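Local coordinates for 3,6-diketocamphane 1,6-monooxygenase (Pseudomonas putida, PDB 4UWM), which catalyses the Baeyer-Villiger oxidation of (1S,4S)-bornane-2,5-dione to a lactone with reduced FMN and molecular oxygen, a step in (-)-camphor degradation, at residues A[7-12]-A[27-32]; A[36-41]-A[360-365]; A[60-65]-A[93-98]; A[258-263]-A[275-280]. One frame throughout, in Å; residues are numbered along the deposited sequence.

Contact 1: residues A[7-12]-A[27-32]. With FMN (flavin mononucleotide), chain C.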
loop_
_atom_site.group_PDB
_atom_site.type_symbol
_atom_site.label_atom_id
_atom_site.label_comp_id
_atom_site.label_asym_id
_atom_site.label_seq_id
_atom_site.Cartn_x
_atom_site.Cartn_y
_atom_site.Cartn_z
ATOM N N LEU A 7 -0.839 9.745 -18.254
ATOM C CA LEU A 7 -0.552 8.342 -18.515
ATOM C C LEU A 7 -1.568 7.523 -17.737
ATOM O O LEU A 7 -1.888 7.867 -16.602
ATOM C CB LEU A 7 0.880 8.028 -18.076
ATOM C CG LEU A 7 1.532 6.712 -18.489
ATOM C CD1 LEU A 7 1.775 6.635 -20.005
ATOM C CD2 LEU A 7 2.826 6.529 -17.719
ATOM N N ILE A 8 -2.152 6.508 -18.373
ATOM C CA ILE A 8 -2.957 5.539 -17.650
ATOM C C ILE A 8 -2.291 4.151 -17.719
ATOM O O ILE A 8 -1.973 3.647 -18.792
ATOM C CB ILE A 8 -4.471 5.555 -18.001
ATOM C CG1 ILE A 8 -5.235 4.559 -17.096
ATOM C CG2 ILE A 8 -4.733 5.297 -19.483
ATOM C CD1 ILE A 8 -6.727 4.772 -17.032
ATOM N N PHE A 9 -2.061 3.578 -16.544
ATOM C CA PHE A 9 -1.318 2.330 -16.368
ATOM C C PHE A 9 -2.304 1.311 -15.817
ATOM O O PHE A 9 -2.482 1.171 -14.583
ATOM C CB PHE A 9 -0.183 2.599 -15.390
ATOM C CG PHE A 9 0.925 1.575 -15.398
ATOM C CD1 PHE A 9 1.801 1.467 -16.475
ATOM C CD2 PHE A 9 1.145 0.780 -14.276
ATOM C CE1 PHE A 9 2.846 0.538 -16.442
ATOM C CE2 PHE A 9 2.168 -0.139 -14.231
ATOM C CZ PHE A 9 3.019 -0.275 -15.321
ATOM N N HIS A 10 -2.945 0.591 -16.728
ATOM C CA HIS A 10 -3.943 -0.403 -16.345
ATOM C C HIS A 10 -3.540 -1.527 -15.389
ATOM O O HIS A 10 -4.317 -1.848 -14.485
ATOM C CB HIS A 10 -4.743 -0.933 -17.530
ATOM C CG HIS A 10 -5.899 -0.066 -17.869
ATOM N ND1 HIS A 10 -5.841 0.905 -18.843
ATOM C CD2 HIS A 10 -7.133 0.025 -17.317
ATOM C CE1 HIS A 10 -6.997 1.541 -18.893
ATOM N NE2 HIS A 10 -7.797 1.026 -17.979
ATOM N N PRO A 11 -2.391 -2.167 -15.589
ATOM C CA PRO A 11 -1.562 -2.054 -16.787
ATOM C C PRO A 11 -2.030 -3.065 -17.838
ATOM O O PRO A 11 -3.078 -3.703 -17.653
ATOM C CB PRO A 11 -0.194 -2.452 -16.271
ATOM C CG PRO A 11 -0.514 -3.504 -15.260
ATOM C CD PRO A 11 -1.767 -3.016 -14.565
ATOM N N TYR A 12 -1.291 -3.188 -18.941
ATOM C CA TYR A 12 -1.485 -4.324 -19.847
ATOM C C TYR A 12 -0.141 -5.048 -19.989
ATOM O O TYR A 12 0.624 -4.786 -20.928
ATOM C CB TYR A 12 -2.003 -3.872 -21.228
ATOM C CG TYR A 12 -3.417 -3.315 -21.195
ATOM C CD1 TYR A 12 -4.503 -4.154 -20.927
ATOM C CD2 TYR A 12 -3.670 -1.963 -21.430
ATOM C CE1 TYR A 12 -5.799 -3.657 -20.880
ATOM C CE2 TYR A 12 -4.974 -1.462 -21.385
ATOM C CZ TYR A 12 -6.026 -2.321 -21.118
ATOM O OH TYR A 12 -7.328 -1.873 -21.069
ATOM N N ILE A 27 7.307 1.831 -11.792
ATOM C CA ILE A 27 8.169 2.869 -11.196
ATOM C C ILE A 27 8.982 3.586 -12.298
ATOM O O ILE A 27 9.023 4.820 -12.330
ATOM C CB ILE A 27 9.114 2.315 -10.096
ATOM C CG1 ILE A 27 8.315 1.776 -8.881
ATOM C CG2 ILE A 27 10.108 3.400 -9.621
ATOM C CD1 ILE A 27 9.154 0.934 -7.918
ATOM N N LYS A 28 9.606 2.806 -13.192
ATOM C CA LYS A 28 10.345 3.389 -14.315
ATOM C C LYS A 28 9.444 4.272 -15.169
ATOM O O LYS A 28 9.871 5.347 -15.624
ATOM C CB LYS A 28 11.071 2.298 -15.123
ATOM C CG LYS A 28 12.240 1.696 -14.350
ATOM C CD LYS A 28 12.875 0.479 -15.015
ATOM C CE LYS A 28 14.060 -0.011 -14.183
ATOM N NZ LYS A 28 14.588 -1.326 -14.643
ATOM N N SER A 29 8.199 3.848 -15.347
ATOM C CA SER A 29 7.206 4.598 -16.104
ATOM C C SER A 29 6.873 5.917 -15.408
ATOM O O SER A 29 6.812 6.954 -16.065
ATOM C CB SER A 29 5.930 3.778 -16.311
ATOM O OG SER A 29 6.080 2.818 -17.352
ATOM N N ALA A 30 6.682 5.880 -14.078
ATOM C CA ALA A 30 6.354 7.093 -13.325
ATOM C C ALA A 30 7.493 8.128 -13.401
ATOM O O ALA A 30 7.241 9.317 -13.632
ATOM C CB ALA A 30 6.059 6.741 -11.865
ATOM N N VAL A 31 8.725 7.670 -13.195
ATOM C CA VAL A 31 9.919 8.535 -13.282
ATOM C C VAL A 31 10.056 9.181 -14.682
ATOM O O VAL A 31 10.236 10.395 -14.791
ATOM C CB VAL A 31 11.216 7.782 -12.887
ATOM C CG1 VAL A 31 12.460 8.644 -13.109
ATOM C CG2 VAL A 31 11.152 7.339 -11.433
ATOM N N GLN A 32 9.919 8.386 -15.743
ATOM C CA GLN A 32 10.108 8.902 -17.103
ATOM C C GLN A 32 8.998 9.900 -17.445
ATOM O O GLN A 32 9.275 10.934 -18.051
ATOM C CB GLN A 32 10.171 7.760 -18.128
ATOM C CG GLN A 32 10.580 8.168 -19.548
ATOM C CD GLN A 32 9.430 8.720 -20.390
ATOM O OE1 GLN A 32 8.243 8.447 -20.147
ATOM N NE2 GLN A 32 9.782 9.493 -21.404
HETATM N N1 FMN C . -12.777 1.578 -14.930
HETATM C C2 FMN C . -11.905 2.238 -14.114
HETATM O O2 FMN C . -12.277 2.592 -12.975
HETATM N N3 FMN C . -10.646 2.537 -14.485
HETATM C C4 FMN C . -10.158 2.204 -15.687
HETATM O O4 FMN C . -8.983 2.508 -15.979
HETATM C C4A FMN C . -11.039 1.477 -16.644
HETATM N N5 FMN C . -10.618 1.101 -17.873
HETATM C C5A FMN C . -11.435 0.439 -18.731
HETATM C C6 FMN C . -10.968 0.071 -19.995
HETATM C C7 FMN C . -11.793 -0.610 -20.891
HETATM C C7M FMN C . -11.269 -0.999 -22.251
HETATM C C8 FMN C . -13.190 -0.943 -20.484
HETATM C C8M FMN C . -14.124 -1.675 -21.408
HETATM C C9 FMN C . -13.657 -0.576 -19.226
HETATM C C9A FMN C . -12.838 0.106 -18.328
HETATM N N10 FMN C . -13.313 0.488 -17.045
HETATM C C10 FMN C . -12.422 1.175 -16.178
HETATM C "C1'" FMN C . -14.684 0.152 -16.620
HETATM C "C2'" FMN C . -15.647 1.309 -16.839
HETATM O "O2'" FMN C . -15.047 2.491 -16.311
HETATM C "C3'" FMN C . -16.977 1.051 -16.137
HETATM O "O3'" FMN C . -17.875 0.442 -17.074
HETATM C "C4'" FMN C . -17.557 2.350 -15.572
HETATM O "O4'" FMN C . -16.903 2.690 -14.342
HETATM C "C5'" FMN C . -19.066 2.298 -15.360
HETATM O "O5'" FMN C . -19.630 2.874 -16.530
HETATM P P FMN C . -21.156 3.341 -16.652
HETATM O O1P FMN C . -21.558 3.931 -15.338
HETATM O O2P FMN C . -21.028 4.351 -17.753
HETATM O O3P FMN C . -21.875 2.073 -17.020
#
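F9 and L7 both point from strand 4-9 toward helix 19-35 and converge there on a single residue, S29. Ring atom CE1 of F9 stops 4.1 Å from S29 OG, with the hydroxyl lying obliquely to the ring, while L7 CD2 comes to 4.3 Å of the backbone O of S29. No hydrogen bond crosses between the segments. The serine hydroxyl, set beside its own backbone N (chi1 -78°), bonds instead to W25 O. P11 CB lies 3.8 Å above one face of the F9 ring, over its centre, and the W25 ring meets F9 at about 55°. The contact is a light one, joining the helix of a beta-alpha-beta unit (strand 4-9, helix 19-35, strand 40-43) to its first strand, within the TIM-barrel fold of the luciferase-like monooxygenases. From the strand and the residue after it, side chains reach the flavin. I8 CD1 approaches FMN O4 at 3.4 Å; H10 NE2 donates to FMN N5 over 2.8 Å, somewhat bent at 153°, and also lies 2.8 Å from FMN O4, oblique to the ring. In the second shell, E347 OE1 is hydrogen-bonded to H10 ND1, and Y12 OH lies 3.8 Å above the H10 ring over its centre. A leucine here offers no side-chain N-H and would probably leave FMN N5 and E347 OE1 without a hydrogen-bond mate. A cis peptide bond precedes P11.

Contact 2: residues A[36-41]-A[360-365]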
loop_
_atom_site.group_PDB
_atom_site.type_symbol
_atom_site.label_atom_id
_atom_site.label_comp_id
_atom_site.label_asym_id
_atom_site.label_seq_id
_atom_site.Cartn_x
_atom_site.Cartn_y
_atom_site.Cartn_z
ATOM N N VAL A 36 9.486 14.104 -18.437
ATOM C CA VAL A 36 9.093 14.764 -19.687
ATOM C C VAL A 36 7.813 15.587 -19.525
ATOM O O VAL A 36 7.165 15.917 -20.512
ATOM C CB VAL A 36 8.987 13.785 -20.888
ATOM C CG1 VAL A 36 10.302 13.049 -21.095
ATOM C CG2 VAL A 36 7.841 12.785 -20.715
ATOM N N GLY A 37 7.452 15.886 -18.270
ATOM C CA GLY A 37 6.361 16.809 -17.952
ATOM C C GLY A 37 4.955 16.290 -18.148
ATOM O O GLY A 37 4.012 17.072 -18.338
ATOM N N ILE A 38 4.790 14.970 -18.113
ATOM C CA ILE A 38 3.444 14.407 -18.070
ATOM C C ILE A 38 2.793 14.808 -16.724
ATOM O O ILE A 38 3.431 14.790 -15.678
ATOM C CB ILE A 38 3.449 12.896 -18.397
ATOM C CG1 ILE A 38 3.738 12.718 -19.902
ATOM C CG2 ILE A 38 2.121 12.223 -18.020
ATOM C CD1 ILE A 38 3.899 11.276 -20.366
ATOM N N ASP A 39 1.540 15.250 -16.789
ATOM C CA ASP A 39 0.871 15.900 -15.661
ATOM C C ASP A 39 0.393 14.906 -14.571
ATOM O O ASP A 39 0.436 15.213 -13.389
ATOM C CB ASP A 39 -0.362 16.664 -16.153
ATOM C CG ASP A 39 -1.046 17.433 -15.040
ATOM O OD1 ASP A 39 -0.357 18.226 -14.378
ATOM O OD2 ASP A 39 -2.268 17.239 -14.814
ATOM N N SER A 40 -0.100 13.754 -14.998
ATOM C CA SER A 40 -0.702 12.794 -14.073
ATOM C C SER A 40 -0.456 11.364 -14.530
ATOM O O SER A 40 -0.308 11.102 -15.724
ATOM C CB SER A 40 -2.198 13.061 -13.911
ATOM O OG SER A 40 -2.878 12.894 -15.133
ATOM N N MET A 41 -0.399 10.438 -13.567
ATOM C CA MET A 41 -0.362 9.017 -13.886
ATOM C C MET A 41 -1.469 8.318 -13.116
ATOM O O MET A 41 -1.492 8.386 -11.900
ATOM C CB MET A 41 1.005 8.428 -13.536
ATOM C CG MET A 41 1.122 6.924 -13.824
ATOM S SD MET A 41 2.744 6.356 -13.297
ATOM C CE MET A 41 2.716 4.627 -13.820
ATOM N N GLN A 360 10.424 7.875 -26.184
ATOM C CA GLN A 360 10.537 8.912 -27.219
ATOM C C GLN A 360 9.149 9.400 -27.624
ATOM O O GLN A 360 8.904 10.611 -27.688
ATOM C CB GLN A 360 11.286 8.377 -28.450
ATOM C CG GLN A 360 11.670 9.438 -29.479
ATOM C CD GLN A 360 12.743 10.383 -28.967
ATOM O OE1 GLN A 360 13.893 10.331 -29.409
ATOM N NE2 GLN A 360 12.375 11.246 -28.023
ATOM N N SER A 361 8.248 8.448 -27.896
ATOM C CA SER A 361 6.842 8.734 -28.205
ATOM C C SER A 361 6.202 9.631 -27.141
ATOM O O SER A 361 5.585 10.643 -27.467
ATOM C CB SER A 361 6.035 7.432 -28.362
ATOM O OG SER A 361 4.643 7.683 -28.568
ATOM N N LEU A 362 6.355 9.259 -25.869
ATOM C CA LEU A 362 5.787 10.043 -24.771
ATOM C C LEU A 362 6.402 11.436 -24.697
ATOM O O LEU A 362 5.673 12.417 -24.479
ATOM C CB LEU A 362 5.898 9.305 -23.418
ATOM C CG LEU A 362 5.080 8.020 -23.229
ATOM C CD1 LEU A 362 5.355 7.489 -21.823
ATOM C CD2 LEU A 362 3.583 8.247 -23.432
ATOM N N GLU A 363 7.724 11.531 -24.893
ATOM C CA GLU A 363 8.356 12.844 -24.983
ATOM C C GLU A 363 7.769 13.695 -26.114
ATOM O O GLU A 363 7.541 14.889 -25.919
ATOM C CB GLU A 363 9.864 12.731 -25.128
ATOM C CG GLU A 363 10.572 14.050 -24.925
ATOM C CD GLU A 363 12.053 13.881 -24.747
ATOM O OE1 GLU A 363 12.644 13.046 -25.463
ATOM O OE2 GLU A 363 12.624 14.577 -23.885
ATOM N N LEU A 364 7.502 13.085 -27.268
ATOM C CA LEU A 364 6.957 13.816 -28.410
ATOM C C LEU A 364 5.543 14.335 -28.144
ATOM O O LEU A 364 5.236 15.498 -28.433
ATOM C CB LEU A 364 6.982 12.959 -29.676
ATOM C CG LEU A 364 8.361 12.708 -30.289
ATOM C CD1 LEU A 364 8.240 11.768 -31.477
ATOM C CD2 LEU A 364 9.046 14.013 -30.684
ATOM N N ILE A 365 4.703 13.470 -27.574
ATOM C CA ILE A 365 3.329 13.818 -27.222
ATOM C C ILE A 365 3.315 14.976 -26.223
ATOM O O ILE A 365 2.639 15.988 -26.439
ATOM C CB ILE A 365 2.567 12.596 -26.663
ATOM C CG1 ILE A 365 2.381 11.539 -27.754
ATOM C CG2 ILE A 365 1.220 13.007 -26.072
ATOM C CD1 ILE A 365 2.256 10.120 -27.229
#
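In V36, CG1 stands opposite the carbonyl carbon (chi1 -57°), which presents this methyl to E363; the glutamate in turn holds its CG anti to the backbone N (chi1 -168°), and the two side chains cross at about a right angle. V36 CG1 is 3.9 Å from E363 OE2 and 4.0 Å from E363 CG, the methyl lying along the chain up to the carboxylate. E363 is deposited in two conformers; this contact and the salt bridge from OE2 to K367 hold for the one described. I38 CD1 rests 4.1 Å from L362 CB, and these two side chains also meet nearly perpendicularly. I38 is buried further by A33 and I71, L362 by Q32. Although no hydrogen bond joins the two segments, V36 O is bonded to S366 OG just beyond the second one. The turn of the backbone is consistent with V36 and I38 both facing helix 356-369: G37 between them, with phi 75°, is the C-prime residue of a Schellman motif, and I38 N reaches back to A33 O. The last helix of the chain thus packs against the helix-to-strand turn of the first beta-alpha-beta unit, as expected where a TIM barrel closes on itself.

Contact 3: residues A[60-65]-A[93-98]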
loop_
_atom_site.group_PDB
_atom_site.type_symbol
_atom_site.label_atom_id
_atom_site.label_comp_id
_atom_site.label_asym_id
_atom_site.label_seq_id
_atom_site.Cartn_x
_atom_site.Cartn_y
_atom_site.Cartn_z
ATOM N N LEU A 60 2.341 1.081 -5.733
ATOM C CA LEU A 60 3.167 1.622 -6.803
ATOM C C LEU A 60 3.279 3.142 -6.664
ATOM O O LEU A 60 4.361 3.713 -6.810
ATOM C CB LEU A 60 2.563 1.246 -8.149
ATOM C CG LEU A 60 3.225 1.832 -9.401
ATOM C CD1 LEU A 60 4.729 1.552 -9.414
ATOM C CD2 LEU A 60 2.530 1.287 -10.635
ATOM N N ILE A 61 2.158 3.791 -6.340
ATOM C CA ILE A 61 2.160 5.246 -6.106
ATOM C C ILE A 61 3.134 5.601 -4.981
ATOM O O ILE A 61 3.971 6.504 -5.123
ATOM C CB ILE A 61 0.749 5.768 -5.761
ATOM C CG1 ILE A 61 -0.201 5.617 -6.952
ATOM C CG2 ILE A 61 0.836 7.225 -5.299
ATOM C CD1 ILE A 61 -1.686 5.903 -6.677
ATOM N N ALA A 62 3.034 4.881 -3.864
ATOM C CA ALA A 62 3.944 5.085 -2.742
ATOM C C ALA A 62 5.419 4.866 -3.110
ATOM O O ALA A 62 6.311 5.628 -2.684
ATOM C CB ALA A 62 3.549 4.202 -1.559
ATOM N N ALA A 63 5.679 3.824 -3.899
ATOM C CA ALA A 63 7.048 3.533 -4.353
ATOM C C ALA A 63 7.644 4.582 -5.310
ATOM O O ALA A 63 8.855 4.751 -5.356
ATOM C CB ALA A 63 7.130 2.147 -4.985
ATOM N N ALA A 64 6.794 5.249 -6.074
ATOM C CA ALA A 64 7.210 6.278 -7.017
ATOM C C ALA A 64 7.181 7.688 -6.427
ATOM O O ALA A 64 7.670 8.629 -7.069
ATOM C CB ALA A 64 6.330 6.219 -8.272
ATOM N N ALA A 65 6.608 7.835 -5.219
ATOM C CA ALA A 65 6.340 9.153 -4.628
ATOM C C ALA A 65 7.591 10.025 -4.455
ATOM O O ALA A 65 7.614 11.178 -4.907
ATOM C CB ALA A 65 5.603 9.009 -3.291
ATOM N N GLY A 93 -5.651 9.543 2.817
ATOM C CA GLY A 93 -5.165 10.779 3.442
ATOM C C GLY A 93 -3.659 10.789 3.684
ATOM O O GLY A 93 -2.973 11.797 3.458
ATOM N N TRP A 94 -3.124 9.660 4.141
ATOM C CA TRP A 94 -1.722 9.611 4.478
ATOM C C TRP A 94 -0.882 9.681 3.192
ATOM O O TRP A 94 0.130 10.365 3.150
ATOM C CB TRP A 94 -1.388 8.296 5.237
ATOM C CG TRP A 94 0.019 8.257 5.790
ATOM C CD1 TRP A 94 0.643 9.240 6.512
ATOM C CD2 TRP A 94 0.973 7.176 5.682
ATOM N NE1 TRP A 94 1.910 8.848 6.860
ATOM C CE2 TRP A 94 2.146 7.588 6.363
ATOM C CE3 TRP A 94 0.955 5.913 5.057
ATOM C CZ2 TRP A 94 3.284 6.782 6.456
ATOM C CZ3 TRP A 94 2.100 5.096 5.156
ATOM C CH2 TRP A 94 3.240 5.530 5.852
ATOM N N LEU A 95 -1.319 8.956 2.172
ATOM C CA LEU A 95 -0.597 8.926 0.881
ATOM C C LEU A 95 -0.663 10.310 0.211
ATOM O O LEU A 95 0.340 10.779 -0.313
ATOM C CB LEU A 95 -1.168 7.830 -0.020
ATOM C CG LEU A 95 -0.464 7.634 -1.394
ATOM C CD1 LEU A 95 1.043 7.523 -1.212
ATOM C CD2 LEU A 95 -1.031 6.397 -2.108
ATOM N N SER A 96 -1.833 10.958 0.263
ATOM C CA SER A 96 -1.989 12.359 -0.182
ATOM C C SER A 96 -0.992 13.257 0.538
ATOM O O SER A 96 -0.334 14.092 -0.110
ATOM C CB SER A 96 -3.434 12.862 0.027
ATOM O OG SER A 96 -3.513 14.270 -0.153
ATOM N N GLN A 97 -0.843 13.078 1.860
ATOM C CA GLN A 97 0.169 13.823 2.616
ATOM C C GLN A 97 1.601 13.556 2.142
ATOM O O GLN A 97 2.403 14.500 2.060
ATOM C CB GLN A 97 0.093 13.572 4.137
ATOM C CG GLN A 97 -1.099 14.218 4.854
ATOM C CD GLN A 97 -1.041 14.046 6.375
ATOM O OE1 GLN A 97 0.027 14.018 6.961
ATOM N NE2 GLN A 97 -2.199 13.911 7.007
ATOM N N ILE A 98 1.941 12.277 1.908
ATOM C CA ILE A 98 3.307 11.910 1.494
ATOM C C ILE A 98 3.639 12.612 0.171
ATOM O O ILE A 98 4.759 13.089 -0.011
ATOM C CB ILE A 98 3.469 10.365 1.325
ATOM C CG1 ILE A 98 3.299 9.648 2.676
ATOM C CG2 ILE A 98 4.825 10.014 0.730
ATOM C CD1 ILE A 98 3.134 8.137 2.563
#
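Helices 60-65 and 93-98 run nearly parallel, their axes 10.6 Å apart and inclined at 22°, with the CA atoms of A62 and L95 separated by only 7.0 Å. L95 buries the largest area of any residue in the contact, 63 Å². Its CG is anti to the backbone N (chi1 -177°), sending both terminal methyls toward the other helix. CD2 takes the I61 side, 3.8 Å from I61 CG2, and CD1 lies over A62, 4.1 Å from its CA and 4.2 Å from its CB. The branches of I61 and L95 cross at about a right angle, and I61 CG2 touches both leucine methyls. One turn further on, A65 CB faces I98 CG2 at 4.2 Å, in the one of two isoleucine conformers described here. An alanine in place of L95 would lose CG and both methyls and would probably open a gap in front of I61 and A62. On its inner side I61 also meets I43, F73 and P75 of the sheet; toward the dimer partner, A62 packs on L59 and I98 on F23 of the second subunit. This is apolar packing of neighbouring outer helices in a TIM barrel, one before and one after strand 72-79, beside the second subunit of the homodimer.

Contact 4: residues A[258-263]-A[275-280]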
loop_
_atom_site.group_PDB
_atom_site.type_symbol
_atom_site.label_atom_id
_atom_site.label_comp_id
_atom_site.label_asym_id
_atom_site.label_seq_id
_atom_site.Cartn_x
_atom_site.Cartn_y
_atom_site.Cartn_z
ATOM N N THR A 258 -5.454 5.338 -27.172
ATOM C CA THR A 258 -4.236 4.650 -27.583
ATOM C C THR A 258 -3.474 5.621 -28.497
ATOM O O THR A 258 -4.022 6.091 -29.500
ATOM C CB THR A 258 -4.581 3.345 -28.312
ATOM O OG1 THR A 258 -5.365 2.519 -27.444
ATOM C CG2 THR A 258 -3.316 2.602 -28.757
ATOM N N VAL A 259 -2.241 5.950 -28.113
ATOM C CA VAL A 259 -1.485 7.053 -28.701
ATOM C C VAL A 259 -0.048 6.619 -28.912
ATOM O O VAL A 259 0.607 6.145 -27.988
ATOM C CB VAL A 259 -1.475 8.321 -27.804
ATOM C CG1 VAL A 259 -0.816 9.491 -28.518
ATOM C CG2 VAL A 259 -2.874 8.712 -27.391
ATOM N N PHE A 260 0.446 6.771 -30.141
ATOM C CA PHE A 260 1.857 6.521 -30.408
ATOM C C PHE A 260 2.408 7.508 -31.439
ATOM O O PHE A 260 1.789 7.755 -32.484
ATOM C CB PHE A 260 2.113 5.070 -30.815
ATOM C CG PHE A 260 3.575 4.700 -30.812
ATOM C CD1 PHE A 260 4.382 4.959 -31.925
ATOM C CD2 PHE A 260 4.156 4.117 -29.694
ATOM C CE1 PHE A 260 5.729 4.630 -31.916
ATOM C CE2 PHE A 260 5.505 3.790 -29.679
ATOM C CZ PHE A 260 6.296 4.047 -30.790
ATOM N N CYS A 261 3.563 8.075 -31.107
ATOM C CA CYS A 261 4.191 9.109 -31.914
ATOM C C CYS A 261 5.624 8.736 -32.296
ATOM O O CYS A 261 6.356 8.184 -31.484
ATOM C CB CYS A 261 4.186 10.417 -31.131
ATOM S SG CYS A 261 4.377 11.893 -32.133
ATOM N N ALA A 262 6.004 9.049 -33.532
ATOM C CA ALA A 262 7.365 8.856 -34.014
ATOM C C ALA A 262 7.709 9.967 -35.018
ATOM O O ALA A 262 6.883 10.860 -35.266
ATOM C CB ALA A 262 7.521 7.477 -34.633
ATOM N N ASP A 263 8.921 9.914 -35.575
ATOM C CA ASP A 263 9.386 10.929 -36.528
ATOM C C ASP A 263 8.510 11.035 -37.778
ATOM O O ASP A 263 8.214 12.139 -38.235
ATOM C CB ASP A 263 10.853 10.697 -36.902
ATOM C CG ASP A 263 11.805 11.094 -35.789
ATOM O OD1 ASP A 263 11.396 11.887 -34.916
ATOM O OD2 ASP A 263 12.959 10.618 -35.783
ATOM N N GLY A 275 4.690 -3.858 -32.741
ATOM C CA GLY A 275 5.153 -3.814 -31.348
ATOM C C GLY A 275 4.155 -4.255 -30.274
ATOM O O GLY A 275 3.151 -4.898 -30.583
ATOM N N PRO A 276 4.449 -3.932 -28.996
ATOM C CA PRO A 276 3.620 -4.266 -27.821
ATOM C C PRO A 276 2.134 -3.905 -27.965
ATOM O O PRO A 276 1.288 -4.690 -27.562
ATOM C CB PRO A 276 4.247 -3.420 -26.720
ATOM C CG PRO A 276 5.695 -3.390 -27.081
ATOM C CD PRO A 276 5.732 -3.315 -28.593
ATOM N N ILE A 277 1.837 -2.737 -28.523
ATOM C CA ILE A 277 0.444 -2.279 -28.698
ATOM C C ILE A 277 -0.335 -3.207 -29.634
ATOM O O ILE A 277 -1.361 -3.764 -29.253
ATOM C CB ILE A 277 0.375 -0.798 -29.131
ATOM C CG1 ILE A 277 1.093 0.078 -28.106
ATOM C CG2 ILE A 277 -1.062 -0.335 -29.373
ATOM C CD1 ILE A 277 1.426 1.486 -28.556
ATOM N N GLY A 278 0.186 -3.423 -30.844
ATOM C CA GLY A 278 -0.459 -4.340 -31.775
ATOM C C GLY A 278 -0.590 -5.734 -31.220
ATOM O O GLY A 278 -1.595 -6.392 -31.458
ATOM N N TYR A 279 0.421 -6.185 -30.472
ATOM C CA TYR A 279 0.387 -7.506 -29.834
ATOM C C TYR A 279 -0.779 -7.656 -28.833
ATOM O O TYR A 279 -1.521 -8.651 -28.854
ATOM C CB TYR A 279 1.730 -7.836 -29.142
ATOM C CG TYR A 279 1.721 -9.196 -28.493
ATOM C CD1 TYR A 279 1.868 -10.360 -29.257
ATOM C CD2 TYR A 279 1.504 -9.336 -27.120
ATOM C CE1 TYR A 279 1.822 -11.617 -28.668
ATOM C CE2 TYR A 279 1.456 -10.583 -26.528
ATOM C CZ TYR A 279 1.624 -11.721 -27.306
ATOM O OH TYR A 279 1.585 -12.956 -26.716
ATOM N N CYS A 280 -0.923 -6.664 -27.957
ATOM C CA CYS A 280 -1.968 -6.696 -26.922
ATOM C C CYS A 280 -3.349 -6.681 -27.584
ATOM O O CYS A 280 -4.203 -7.517 -27.285
ATOM C CB CYS A 280 -1.820 -5.493 -25.992
ATOM S SG CYS A 280 -3.084 -5.431 -24.694
#
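I277 is the residue that carries segment 275-280 onto strand 254-261, touching both T258 and F260. That strand belongs to the parallel barrel sheet of this TIM-barrel family, between strands 219-223 and 343-347, with 320-322 also pairing with it. The segment starts at G275, which follows helix 265-274 directly and is the N-cap of helix 276-291. A side chain at this backbone conformation would run into P276 CD, so glycine suits the junction between the two helices. P276 opens the new helix and packs on Y351. I277 comes next, pointing at the strand. With chi1 at -57°, its longer branch sits next to the backbone N, CG2 is anti to that atom, and the two branches serve different partners. CG2 meets T258 CG2 at 3.8 Å, the two side chains running antiparallel alongside one another. CD1, at the end of the longer branch, reaches F260 CD2 at 4.0 Å, oblique to the ring. V272 of the preceding helix touches both I277 and F260, and F260 is further enclosed by L271, W358 and S361. T258 OG1, meanwhile, bonds to a triethylene glycol, probably from the crystallisation liquor. Beyond I277 the helix settles into its regular bonding: Y279 N bonds to G275 O at 3.0 Å and C280 N to P276 O, also at 3.0 Å. Y279 OH is hydrogen-bonded to R283 NH1. No hydrogen bond or salt bridge links the two segments, so what holds them is probably van der Waals contact between apolar groups, which sets no directional constraint.

How the contacts relate
Contact 1 is central: it touches each of the others and is the one holding flavin-binding H10. L7 N and S40 O, 2.9 Å apart, probably form a hydrogen bond that ties its strand to contact 2. A30 CB packs on A64 CB of contact 3 at 3.6 Å, and Y12 CB on C280 SG of contact 4 at 4.0 Å. Contacts 2 and 4 also join, with S361 OG and C261 N 2.8 Å apart in a probable hydrogen bond. Contacts 3 and 4 stand far apart, their centres about 30 Å from each other. The side chain of I61 in contact 3 is about 12 Å from FMN, that of T258 in contact 4 about 9 Å.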